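Local coordinates for oxidoreductase, short chain dehydrogenase/reductase family protein (Bifidobacterium adolescentis L2-32, PDB 6OW4), which acts as an NADH-dependent 20beta-hydroxysteroid dehydrogenase of the short-chain dehydrogenase/reductase family, interconverting ketone and hydroxyl groups at steroid carbon 20, at residues Lys43-Gly48 with Asp123-Asn128; Val68-Leu73 with Thr93-Leu98; Tyr189-Pro194 with His247-Glu252; Glu252-His257 with Gly289-Phe294. All blocks are in the same frame, centred on the assembly; numbering follows the deposited sequence.

Interaction 1: Lys43-Gly48 with Asp123-Asn128; sequences KGFVTG and DFAFLN. With NAD (nicotinamide-adenine-dinucleotide), chain N.
The Phe124 ring lies flat over the backbone of Gly44: Gly44 CA stands 3.5 Å from the ring centroid, 11° off its normal, a CH-pi contact. A side chain at Gly44 would run into Phe124 O. Phe124 CG sits between its own backbone N and carbonyl carbon (chi1 65°), which folds the ring back across the neighbouring strand. Phe45 does the same on the other face of the sheet, where Ala125 CB covers its ring 4.0 Å from the centroid and Leu127 CD2 approaches at a slant. Next to Phe124, Val46 CG1 meets Phe126 CD2 at 3.5 Å. These are central strands of the parallel Rossmann sheet, their directions 3° apart. Phe126 N donates to Phe45 O (3.0 Å) and Thr47 N to Phe126 O (2.9 Å). At the N-terminal end, Lys43 N reaches the anti lone pair of Asp123 OD2 at 2.8 Å. At the other end, NAD O3D donates to Asn128 O (2.7 Å), and a water contacts Gly48 O, Asn128 ND2 and NAD O2N; Asn128 OD1 is held by Thr179 OG1. Apolar groups thus pack on both faces, backbone bonds run between them, and at the C-terminal end Asn128 O and the water meet NAD.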
# COMPACT_ATOMS: atom_id res chain seq x y z
N LYS F 43 8.02 -11.81 30.09
CA LYS F 43 8.70 -13.05 29.63
C LYS F 43 8.28 -13.33 28.18
O LYS F 43 7.11 -13.04 27.84
CB LYS F 43 8.34 -14.22 30.55
CG LYS F 43 8.42 -13.91 32.04
CD LYS F 43 8.09 -15.09 32.91
CE LYS F 43 8.15 -14.75 34.39
NZ LYS F 43 7.44 -15.77 35.20
N GLY F 44 9.19 -13.86 27.37
CA GLY F 44 8.96 -14.16 25.95
C GLY F 44 10.13 -14.89 25.34
O GLY F 44 11.09 -15.19 26.08
N PHE F 45 10.07 -15.18 24.04
CA PHE F 45 11.12 -15.92 23.30
C PHE F 45 11.43 -15.22 21.97
O PHE F 45 10.60 -14.44 21.47
CB PHE F 45 10.71 -17.38 23.11
CG PHE F 45 9.55 -17.62 22.18
CD1 PHE F 45 8.25 -17.66 22.66
CD2 PHE F 45 9.77 -17.85 20.83
CE1 PHE F 45 7.19 -17.89 21.80
CE2 PHE F 45 8.70 -18.08 19.97
CZ PHE F 45 7.42 -18.10 20.46
N VAL F 46 12.62 -15.51 21.44
CA VAL F 46 13.15 -14.97 20.16
C VAL F 46 13.65 -16.15 19.32
O VAL F 46 14.50 -16.90 19.83
CB VAL F 46 14.28 -13.95 20.40
CG1 VAL F 46 14.90 -13.47 19.10
CG2 VAL F 46 13.81 -12.77 21.25
N THR F 47 13.13 -16.31 18.10
CA THR F 47 13.53 -17.39 17.15
C THR F 47 14.65 -16.84 16.27
O THR F 47 14.73 -15.61 16.12
CB THR F 47 12.33 -17.89 16.34
OG1 THR F 47 12.04 -16.94 15.31
CG2 THR F 47 11.10 -18.13 17.19
N GLY F 48 15.48 -17.73 15.71
CA GLY F 48 16.70 -17.36 14.98
C GLY F 48 17.64 -16.54 15.85
O GLY F 48 18.30 -15.63 15.31
N ASP F 123 4.70 -13.32 27.21
CA ASP F 123 4.10 -11.96 27.06
C ASP F 123 4.41 -11.43 25.65
O ASP F 123 3.59 -10.66 25.12
CB ASP F 123 4.64 -10.98 28.10
CG ASP F 123 4.30 -11.35 29.53
OD1 ASP F 123 3.12 -11.20 29.91
OD2 ASP F 123 5.22 -11.78 30.26
N PHE F 124 5.56 -11.80 25.08
CA PHE F 124 6.00 -11.38 23.73
C PHE F 124 6.67 -12.56 23.01
O PHE F 124 7.16 -13.48 23.68
CB PHE F 124 6.96 -10.20 23.82
CG PHE F 124 8.26 -10.51 24.51
CD1 PHE F 124 9.35 -10.98 23.80
CD2 PHE F 124 8.39 -10.36 25.88
CE1 PHE F 124 10.54 -11.28 24.44
CE2 PHE F 124 9.58 -10.65 26.52
CZ PHE F 124 10.66 -11.12 25.80
N ALA F 125 6.69 -12.50 21.67
CA ALA F 125 7.38 -13.47 20.79
C ALA F 125 7.95 -12.72 19.59
O ALA F 125 7.17 -12.04 18.89
CB ALA F 125 6.43 -14.56 20.38
N PHE F 126 9.26 -12.82 19.37
CA PHE F 126 9.96 -12.30 18.17
C PHE F 126 10.25 -13.47 17.24
O PHE F 126 11.25 -14.19 17.43
CB PHE F 126 11.22 -11.52 18.57
CG PHE F 126 11.95 -10.88 17.41
CD1 PHE F 126 11.26 -10.34 16.34
CD2 PHE F 126 13.33 -10.79 17.41
CE1 PHE F 126 11.93 -9.75 15.28
CE2 PHE F 126 14.01 -10.19 16.35
CZ PHE F 126 13.30 -9.68 15.29
N LEU F 127 9.37 -13.66 16.25
CA LEU F 127 9.36 -14.82 15.32
C LEU F 127 10.24 -14.46 14.11
O LEU F 127 9.69 -14.12 13.04
CB LEU F 127 7.91 -15.12 14.95
CG LEU F 127 6.97 -15.22 16.16
CD1 LEU F 127 5.54 -14.87 15.78
CD2 LEU F 127 7.04 -16.60 16.79
N ASN F 128 11.56 -14.54 14.31
CA ASN F 128 12.61 -13.95 13.45
C ASN F 128 13.21 -15.03 12.54
O ASN F 128 13.70 -14.67 11.45
CB ASN F 128 13.67 -13.26 14.31
CG ASN F 128 14.89 -12.82 13.54
OD1 ASN F 128 14.82 -11.89 12.74
ND2 ASN F 128 16.02 -13.47 13.78
PA NAD N . 20.69 -15.28 10.00
O1A NAD N . 20.74 -16.27 8.89
O2A NAD N . 21.90 -15.47 10.92
O5B NAD N . 19.37 -15.45 10.87
C5B NAD N . 18.42 -16.48 10.57
C4B NAD N . 18.36 -17.43 11.80
O4B NAD N . 17.08 -18.32 11.63
C3B NAD N . 19.36 -18.21 11.87
O3B NAD N . 19.99 -18.17 13.20
C2B NAD N . 18.79 -19.74 11.58
O2B NAD N . 19.56 -20.71 12.35
C1B NAD N . 17.57 -19.74 11.93
N9A NAD N . 16.81 -20.73 11.10
C8A NAD N . 16.61 -20.99 9.79
N7A NAD N . 15.80 -22.07 9.69
C5A NAD N . 15.49 -22.48 10.94
C6A NAD N . 14.70 -23.53 11.41
N6A NAD N . 13.92 -24.57 10.80
N1A NAD N . 14.55 -23.73 12.74
C2A NAD N . 15.17 -22.90 13.64
N3A NAD N . 15.96 -21.85 13.18
C4A NAD N . 16.12 -21.65 11.83
O3 NAD N . 20.71 -13.77 9.36
PN NAD N . 19.77 -12.57 9.87
O1N NAD N . 20.14 -11.32 9.12
O2N NAD N . 19.97 -12.35 11.37
O5D NAD N . 18.25 -12.92 9.53
C5D NAD N . 17.26 -12.97 10.55
C4D NAD N . 15.86 -12.74 9.92
O4D NAD N . 15.81 -11.55 9.40
C3D NAD N . 15.60 -13.72 8.79
O3D NAD N . 14.33 -14.21 8.88
C2D NAD N . 15.78 -12.87 7.50
O2D NAD N . 14.95 -13.49 6.42
C1D NAD N . 15.37 -11.70 7.84
N1N NAD N . 15.95 -10.59 7.08
C2N NAD N . 17.29 -10.26 7.21
C3N NAD N . 17.83 -9.20 6.48
C7N NAD N . 19.33 -8.82 6.61
O7N NAD N . 19.91 -8.32 5.67
N7N NAD N . 20.05 -9.06 7.82
C4N NAD N . 17.03 -8.47 5.63
C5N NAD N . 15.69 -8.79 5.49
C6N NAD N . 15.15 -9.85 6.23
O HOH W 1 18.74 -13.83 13.20

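Interaction 2: Val68-Leu73 with Thr93-Leu98; sequences VALVDL and TNVIAL. With NAD (nicotinamide-adenine-dinucleotide), chain N.
A beta-alpha-beta unit of the Rossmann fold, strand 66-72 to helix 77-91 to strand 96-99, is closed here, where Leu70 N donates to Ile96 O at 2.9 Å. Leu98 N returns a bond to Leu70 O (3.1 Å) from 40° out of the carbonyl plane, and the strand directions differ by 30°; the bonds to Val68 are weak. Leu70 has CG anti to its carbonyl carbon (chi1 -52°), which lays its branches obliquely across Val95, with CG 3.9 Å from Val95 CG1. On the opposite face, Ala69 CB rests 3.8 Å from Ile96 CG1 and also touches Leu98 CD1. Helix 77-91 covers Leu70, and helix 105-119 covers Ile96 and Leu98.

At the C-terminal end of strand 66-72, Asp72 takes both hydroxyls of the adenosine ribose: NAD O2B donates to Asp72 OD1 and NAD O3B to Asp72 OD2, each at 2.5 Å. Leu73 N fixes the carboxylate through the anti lone pair of Asp72 OD1 (2.6 Å), and Ala50 N holds OD2. Leu73 CD2 stands over the adenine face, 3.3 Å from NAD N1A. A valine in place of Asp72 would probably leave both ribose hydroxyls, Leu73 N and Ala50 N without this acceptor, and the ribose less firmly placed. Because the carboxylate grips O2B itself, a phosphate on that oxygen would probably be repelled, consistent with dependence on NADH.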
# COMPACT_ATOMS: atom_id res chain seq x y z
N VAL F 68 14.04 -13.95 28.42
CA VAL F 68 14.11 -14.26 26.96
C VAL F 68 14.63 -15.69 26.77
O VAL F 68 15.77 -15.97 27.19
CB VAL F 68 14.98 -13.25 26.19
CG1 VAL F 68 14.74 -13.32 24.69
CG2 VAL F 68 14.77 -11.82 26.69
N ALA F 69 13.81 -16.56 26.16
CA ALA F 69 14.23 -17.89 25.66
C ALA F 69 14.84 -17.72 24.27
O ALA F 69 14.13 -17.22 23.38
CB ALA F 69 13.05 -18.83 25.64
N LEU F 70 16.12 -18.08 24.11
CA LEU F 70 16.87 -17.97 22.83
C LEU F 70 16.63 -19.26 22.03
O LEU F 70 17.18 -20.31 22.42
CB LEU F 70 18.36 -17.75 23.12
CG LEU F 70 18.68 -16.59 24.06
CD1 LEU F 70 20.19 -16.42 24.20
CD2 LEU F 70 18.04 -15.29 23.60
N VAL F 71 15.84 -19.17 20.96
CA VAL F 71 15.38 -20.33 20.14
C VAL F 71 16.11 -20.32 18.79
O VAL F 71 16.09 -19.27 18.12
CB VAL F 71 13.85 -20.31 19.96
CG1 VAL F 71 13.36 -21.49 19.14
CG2 VAL F 71 13.13 -20.25 21.30
N ASP F 72 16.74 -21.44 18.44
CA ASP F 72 17.39 -21.67 17.12
C ASP F 72 17.57 -23.18 16.92
O ASP F 72 17.07 -23.95 17.76
CB ASP F 72 18.70 -20.88 17.01
CG ASP F 72 19.06 -20.47 15.59
OD1 ASP F 72 19.12 -21.36 14.73
OD2 ASP F 72 19.26 -19.26 15.36
N LEU F 73 18.27 -23.58 15.85
CA LEU F 73 18.45 -24.99 15.44
C LEU F 73 19.17 -25.77 16.53
O LEU F 73 19.96 -25.21 17.28
CB LEU F 73 19.23 -25.04 14.12
CG LEU F 73 18.48 -24.55 12.89
CD1 LEU F 73 19.43 -24.37 11.71
CD2 LEU F 73 17.36 -25.51 12.52
N THR F 93 19.01 -11.14 34.26
CA THR F 93 17.68 -11.64 33.82
C THR F 93 17.74 -13.14 33.53
O THR F 93 18.85 -13.65 33.26
CB THR F 93 17.19 -10.89 32.57
OG1 THR F 93 17.71 -9.56 32.59
CG2 THR F 93 15.68 -10.84 32.49
N ASN F 94 16.58 -13.81 33.58
CA ASN F 94 16.44 -15.26 33.24
C ASN F 94 16.40 -15.40 31.71
O ASN F 94 15.29 -15.47 31.15
CB ASN F 94 15.22 -15.89 33.92
CG ASN F 94 15.10 -17.38 33.65
OD1 ASN F 94 16.11 -18.07 33.50
ND2 ASN F 94 13.88 -17.88 33.60
N VAL F 95 17.58 -15.40 31.08
CA VAL F 95 17.76 -15.65 29.62
C VAL F 95 18.21 -17.10 29.44
O VAL F 95 19.38 -17.40 29.72
CB VAL F 95 18.77 -14.66 29.00
CG1 VAL F 95 18.85 -14.80 27.48
CG2 VAL F 95 18.45 -13.22 29.37
N ILE F 96 17.29 -17.97 29.01
CA ILE F 96 17.52 -19.44 28.82
C ILE F 96 17.74 -19.72 27.33
O ILE F 96 17.59 -18.79 26.52
CB ILE F 96 16.35 -20.27 29.40
CG1 ILE F 96 15.07 -20.13 28.57
CG2 ILE F 96 16.11 -19.91 30.86
CD1 ILE F 96 14.02 -21.16 28.88
N ALA F 97 18.10 -20.97 27.00
CA ALA F 97 18.31 -21.47 25.63
C ALA F 97 17.42 -22.69 25.39
O ALA F 97 17.46 -23.62 26.22
CB ALA F 97 19.76 -21.80 25.42
N LEU F 98 16.64 -22.68 24.30
CA LEU F 98 15.76 -23.80 23.87
C LEU F 98 15.91 -24.00 22.36
O LEU F 98 15.57 -23.08 21.61
CB LEU F 98 14.31 -23.47 24.23
CG LEU F 98 13.99 -23.41 25.72
CD1 LEU F 98 12.61 -22.82 25.96
CD2 LEU F 98 14.09 -24.79 26.36
PA NAD N . 20.69 -15.28 10.00
O1A NAD N . 20.74 -16.27 8.89
O2A NAD N . 21.90 -15.47 10.92
O5B NAD N . 19.37 -15.45 10.87
C5B NAD N . 18.42 -16.48 10.57
C4B NAD N . 18.36 -17.43 11.80
O4B NAD N . 17.08 -18.32 11.63
C3B NAD N . 19.36 -18.21 11.87
O3B NAD N . 19.99 -18.17 13.20
C2B NAD N . 18.79 -19.74 11.58
O2B NAD N . 19.56 -20.71 12.35
C1B NAD N . 17.57 -19.74 11.93
N9A NAD N . 16.81 -20.73 11.10
C8A NAD N . 16.61 -20.99 9.79
N7A NAD N . 15.80 -22.07 9.69
C5A NAD N . 15.49 -22.48 10.94
C6A NAD N . 14.70 -23.53 11.41
N6A NAD N . 13.92 -24.57 10.80
N1A NAD N . 14.55 -23.73 12.74
C2A NAD N . 15.17 -22.90 13.64
N3A NAD N . 15.96 -21.85 13.18
C4A NAD N . 16.12 -21.65 11.83
O3 NAD N . 20.71 -13.77 9.36
PN NAD N . 19.77 -12.57 9.87
O1N NAD N . 20.14 -11.32 9.12
O2N NAD N . 19.97 -12.35 11.37
O5D NAD N . 18.25 -12.92 9.53
C5D NAD N . 17.26 -12.97 10.55
C4D NAD N . 15.86 -12.74 9.92
O4D NAD N . 15.81 -11.55 9.40
C3D NAD N . 15.60 -13.72 8.79
O3D NAD N . 14.33 -14.21 8.88
C2D NAD N . 15.78 -12.87 7.50
O2D NAD N . 14.95 -13.49 6.42
C1D NAD N . 15.37 -11.70 7.84
N1N NAD N . 15.95 -10.59 7.08
C2N NAD N . 17.29 -10.26 7.21
C3N NAD N . 17.83 -9.20 6.48
C7N NAD N . 19.33 -8.82 6.61
O7N NAD N . 19.91 -8.32 5.67
N7N NAD N . 20.05 -9.06 7.82
C4N NAD N . 17.03 -8.47 5.63
C5N NAD N . 15.69 -8.79 5.49
C6N NAD N . 15.15 -9.85 6.23

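Interaction 3: Tyr189-Pro194 with His247-Glu252; sequences YMMGSP and HDAMLE
Met190 SD packs 3.8 Å from Met250 CG, joining a beta hairpin (strands 189-190 and 193-194) to the C-terminal end of helix 244-250. Met190 reaches the helix because its chain bends twice (chi2 -64°, chi3 -77°), and the two methionines meet at a slant. At the hairpin turn, Met191 crosses Glu252 at about a right angle: Met191 CG lies 3.6 Å from Glu252 OE2, while the more distant Met191 SD faces Ala249 CB at 4.4 Å. The other carboxylate oxygen, Glu252 OE1, approaches the edge of the Tyr189 ring near its plane, 3.9 Å from Tyr189 OH, with ring and carboxylate planes 77° apart. No hydrogen bond links the two segments, so van der Waals packing carries the contact.

The next shell belongs partly to the assembly. Phe294 of the second subunit meets the Tyr189 ring edge-to-face, and that subunit's Glu252 carboxylate comes close to this Glu252 carboxylate, where the like charges may raise the affinity of one for a proton. Met250 also packs on Tyr232, its side chain about 7 Å from the bound NAD, so the contact borders the cofactor site without touching it. The hairpin itself is secured by Met190 N donating to Ser193 O at 2.9 Å.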
# COMPACT_ATOMS: atom_id res chain seq x y z
N TYR F 189 16.38 -4.57 -5.98
CA TYR F 189 17.00 -4.03 -7.22
C TYR F 189 18.52 -4.24 -7.17
O TYR F 189 19.13 -3.93 -6.13
CB TYR F 189 16.64 -2.56 -7.38
CG TYR F 189 17.47 -1.81 -8.40
CD1 TYR F 189 17.12 -1.81 -9.74
CD2 TYR F 189 18.60 -1.12 -8.02
CE1 TYR F 189 17.87 -1.13 -10.67
CE2 TYR F 189 19.37 -0.43 -8.94
CZ TYR F 189 19.01 -0.44 -10.28
OH TYR F 189 19.76 0.24 -11.19
N MET F 190 19.10 -4.74 -8.27
CA MET F 190 20.57 -4.88 -8.46
C MET F 190 20.92 -4.61 -9.93
O MET F 190 21.02 -5.58 -10.71
CB MET F 190 21.06 -6.28 -8.07
CG MET F 190 21.22 -6.47 -6.57
SD MET F 190 22.50 -5.41 -5.85
CE MET F 190 23.99 -6.27 -6.35
N MET F 191 21.08 -3.33 -10.28
CA MET F 191 21.64 -2.85 -11.57
C MET F 191 20.88 -3.47 -12.75
O MET F 191 21.52 -4.20 -13.55
CB MET F 191 23.14 -3.18 -11.67
CG MET F 191 23.97 -2.54 -10.58
SD MET F 191 25.70 -3.09 -10.60
CE MET F 191 26.25 -2.36 -12.14
N GLY F 192 19.58 -3.20 -12.85
CA GLY F 192 18.71 -3.62 -13.97
C GLY F 192 17.88 -4.85 -13.64
O GLY F 192 16.69 -4.86 -14.00
N SER F 193 18.50 -5.84 -12.99
CA SER F 193 17.90 -7.17 -12.68
C SER F 193 17.58 -7.27 -11.19
O SER F 193 18.20 -6.59 -10.37
CB SER F 193 18.82 -8.28 -13.11
OG SER F 193 19.11 -8.19 -14.50
N PRO F 194 16.61 -8.12 -10.79
CA PRO F 194 16.30 -8.35 -9.38
C PRO F 194 17.20 -9.42 -8.74
O PRO F 194 17.75 -10.22 -9.47
CB PRO F 194 14.85 -8.84 -9.45
CG PRO F 194 14.79 -9.63 -10.74
CD PRO F 194 15.74 -8.91 -11.68
N HIS F 247 29.13 -3.86 -2.08
CA HIS F 247 28.59 -3.03 -0.97
C HIS F 247 28.06 -1.70 -1.51
O HIS F 247 26.87 -1.42 -1.33
CB HIS F 247 29.66 -2.84 0.11
CG HIS F 247 29.36 -1.77 1.11
ND1 HIS F 247 29.65 -0.44 0.86
CD2 HIS F 247 28.83 -1.82 2.35
CE1 HIS F 247 29.29 0.29 1.90
NE2 HIS F 247 28.78 -0.54 2.83
N ASP F 248 28.93 -0.91 -2.16
CA ASP F 248 28.62 0.44 -2.70
C ASP F 248 27.57 0.33 -3.82
O ASP F 248 26.79 1.29 -3.98
CB ASP F 248 29.88 1.17 -3.18
CG ASP F 248 30.78 1.67 -2.06
OD1 ASP F 248 30.25 2.22 -1.08
OD2 ASP F 248 32.01 1.51 -2.18
N ALA F 249 27.56 -0.78 -4.56
CA ALA F 249 26.59 -1.06 -5.65
C ALA F 249 25.20 -1.32 -5.06
O ALA F 249 24.22 -0.82 -5.62
CB ALA F 249 27.06 -2.23 -6.48
N MET F 250 25.13 -2.09 -3.96
CA MET F 250 23.87 -2.48 -3.27
C MET F 250 23.19 -1.24 -2.66
O MET F 250 21.95 -1.23 -2.63
CB MET F 250 24.14 -3.49 -2.15
CG MET F 250 24.49 -4.87 -2.65
SD MET F 250 25.11 -5.93 -1.32
CE MET F 250 23.57 -6.51 -0.61
N LEU F 251 23.97 -0.26 -2.19
CA LEU F 251 23.47 0.93 -1.45
C LEU F 251 23.20 2.10 -2.42
O LEU F 251 22.93 3.21 -1.93
CB LEU F 251 24.50 1.32 -0.39
CG LEU F 251 24.84 0.24 0.64
CD1 LEU F 251 25.90 0.73 1.60
CD2 LEU F 251 23.60 -0.21 1.39
N GLU F 252 23.28 1.85 -3.73
CA GLU F 252 22.79 2.77 -4.80
C GLU F 252 21.44 3.36 -4.38
O GLU F 252 21.31 4.60 -4.36
CB GLU F 252 22.61 2.01 -6.12
CG GLU F 252 23.81 2.04 -7.04
CD GLU F 252 23.54 1.44 -8.41
OE1 GLU F 252 22.54 1.83 -9.04
OE2 GLU F 252 24.33 0.57 -8.84

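Interaction 4: Glu252-His257 with Gly289-Phe294; sequences EVVPMH and GGYSVF
Gly289 O accepts a weak hydrogen bond from Met256 N at 3.4 Å (153° at the hydrogen), with Val254 CG1 and Pro255 CD packed around it. The acceptor lies in the C-terminal tail of this Rossmann-type chain, after strand 284-287, and the donor in a type I beta turn from Val254 to His257. That turn is closed by His257 N donating to Val254 O at 2.8 Å. Positive phi favours glycine at Gly289 and Gly290, where a CB would be tight against Val254 CG1 and Met256 CB, and against Pro255 CG, respectively.

Tyr291 carries much of the apolar contact. Its CG is anti to the backbone N (chi1 179°), which lays the ring beside Val253 with both side chains directed alike, Tyr291 CE2 3.3 Å from Val253 CG2. Val254 CG2 comes instead to the edge of that ring, in plane, 3.9 Å from Tyr291 CD2. The hydroxyl goes on to bond Tyr189 N. An alanine in place of Tyr291 would take away ring and hydroxyl, and is likely to leave Tyr189 N without this partner and a gap beside Val253 CG2.

Pro255 CG rests 3.6 Å from Phe294 CE2, the two side chains running antiparallel. Other subunits complete the setting: Val293 packs on Ala187 of the second subunit, and Pro255 on Ala219 of the fourth. Val253 O is buried without a hydrogen-bonding partner in the model, met instead by a CA-H contact from Tyr291 CA (3.6 Å) and by the edge of the Phe294 ring, whose CD2 is 3.4 Å away.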
# COMPACT_ATOMS: atom_id res chain seq x y z
N GLU F 252 23.28 1.85 -3.73
CA GLU F 252 22.79 2.77 -4.80
C GLU F 252 21.44 3.36 -4.38
O GLU F 252 21.31 4.60 -4.36
CB GLU F 252 22.61 2.01 -6.12
CG GLU F 252 23.81 2.04 -7.04
CD GLU F 252 23.54 1.44 -8.41
OE1 GLU F 252 22.54 1.83 -9.04
OE2 GLU F 252 24.33 0.57 -8.84
N VAL F 253 20.49 2.48 -4.04
CA VAL F 253 19.04 2.79 -3.88
C VAL F 253 18.69 2.89 -2.39
O VAL F 253 17.49 2.76 -2.06
CB VAL F 253 18.17 1.73 -4.60
CG1 VAL F 253 18.31 1.84 -6.11
CG2 VAL F 253 18.48 0.32 -4.14
N VAL F 254 19.68 3.12 -1.52
CA VAL F 254 19.48 3.41 -0.07
C VAL F 254 19.98 4.83 0.19
O VAL F 254 21.19 5.06 0.25
CB VAL F 254 20.20 2.38 0.83
CG1 VAL F 254 19.94 2.65 2.31
CG2 VAL F 254 19.81 0.96 0.48
N PRO F 255 19.07 5.83 0.32
CA PRO F 255 19.47 7.22 0.55
C PRO F 255 20.53 7.43 1.64
O PRO F 255 21.38 8.27 1.45
CB PRO F 255 18.15 7.88 0.98
CG PRO F 255 17.08 7.09 0.26
CD PRO F 255 17.62 5.67 0.22
N MET F 256 20.45 6.67 2.74
CA MET F 256 21.38 6.79 3.90
C MET F 256 22.76 6.23 3.53
O MET F 256 23.72 6.53 4.27
CB MET F 256 20.82 6.05 5.13
CG MET F 256 19.70 6.82 5.82
SD MET F 256 19.21 6.13 7.43
CE MET F 256 20.74 6.27 8.34
N HIS F 257 22.86 5.47 2.44
CA HIS F 257 24.14 4.97 1.85
C HIS F 257 24.96 4.24 2.92
O HIS F 257 26.17 4.50 3.02
CB HIS F 257 24.92 6.12 1.20
CG HIS F 257 24.27 6.67 -0.02
ND1 HIS F 257 23.87 5.86 -1.07
CD2 HIS F 257 23.94 7.93 -0.37
CE1 HIS F 257 23.33 6.61 -2.01
NE2 HIS F 257 23.36 7.88 -1.61
N GLY F 289 16.60 2.46 5.92
CA GLY F 289 17.36 3.69 5.62
C GLY F 289 16.84 4.42 4.38
O GLY F 289 17.65 5.07 3.70
N GLY F 290 15.53 4.33 4.11
CA GLY F 290 14.84 5.07 3.04
C GLY F 290 14.77 4.31 1.73
O GLY F 290 14.39 4.94 0.72
N TYR F 291 15.11 3.02 1.72
CA TYR F 291 15.08 2.16 0.50
C TYR F 291 13.70 2.25 -0.16
O TYR F 291 13.64 2.42 -1.39
CB TYR F 291 15.42 0.70 0.83
CG TYR F 291 15.37 -0.22 -0.37
CD1 TYR F 291 14.17 -0.71 -0.85
CD2 TYR F 291 16.53 -0.59 -1.04
CE1 TYR F 291 14.11 -1.54 -1.96
CE2 TYR F 291 16.49 -1.42 -2.15
CZ TYR F 291 15.27 -1.90 -2.61
OH TYR F 291 15.22 -2.72 -3.70
N SER F 292 12.63 2.15 0.64
CA SER F 292 11.22 2.04 0.18
C SER F 292 10.78 3.30 -0.58
O SER F 292 9.74 3.23 -1.26
CB SER F 292 10.28 1.78 1.33
OG SER F 292 10.12 2.94 2.13
N VAL F 293 11.51 4.41 -0.43
CA VAL F 293 11.21 5.69 -1.13
C VAL F 293 11.46 5.50 -2.63
O VAL F 293 10.67 6.04 -3.42
CB VAL F 293 12.05 6.86 -0.58
CG1 VAL F 293 11.79 8.14 -1.36
CG2 VAL F 293 11.80 7.09 0.91
N PHE F 294 12.51 4.76 -2.99
CA PHE F 294 12.85 4.38 -4.39
C PHE F 294 12.16 3.05 -4.73
O PHE F 294 11.37 2.98 -5.67
CB PHE F 294 14.37 4.27 -4.58
CG PHE F 294 15.13 5.56 -4.35
CD1 PHE F 294 14.73 6.74 -4.96
CD2 PHE F 294 16.26 5.58 -3.55
CE1 PHE F 294 15.43 7.92 -4.77
CE2 PHE F 294 16.96 6.76 -3.35
CZ PHE F 294 16.55 7.93 -3.96

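Interactions 1 and 2 belong to one parallel sheet, their centres 9 Å apart, and join through neighbouring strands 42-47 and 66-72, where Val46 O and Val71 N lie 2.9 Å apart. Along the chain interaction 2 falls between the segments of interaction 1, and both touch NAD at the C-terminal edge of the sheet. Interactions 3 and 4 follow later, share Glu252, and have centres 11 Å apart. They lie about 32 Å and 29 Å from interaction 1, centre to centre, and both reach the second and fourth subunits. The sheet pair thus forms the cofactor-binding scaffold, whereas the later pair joins a hairpin, the end of helix 244-250 and the C-terminal tail, and faces other subunits.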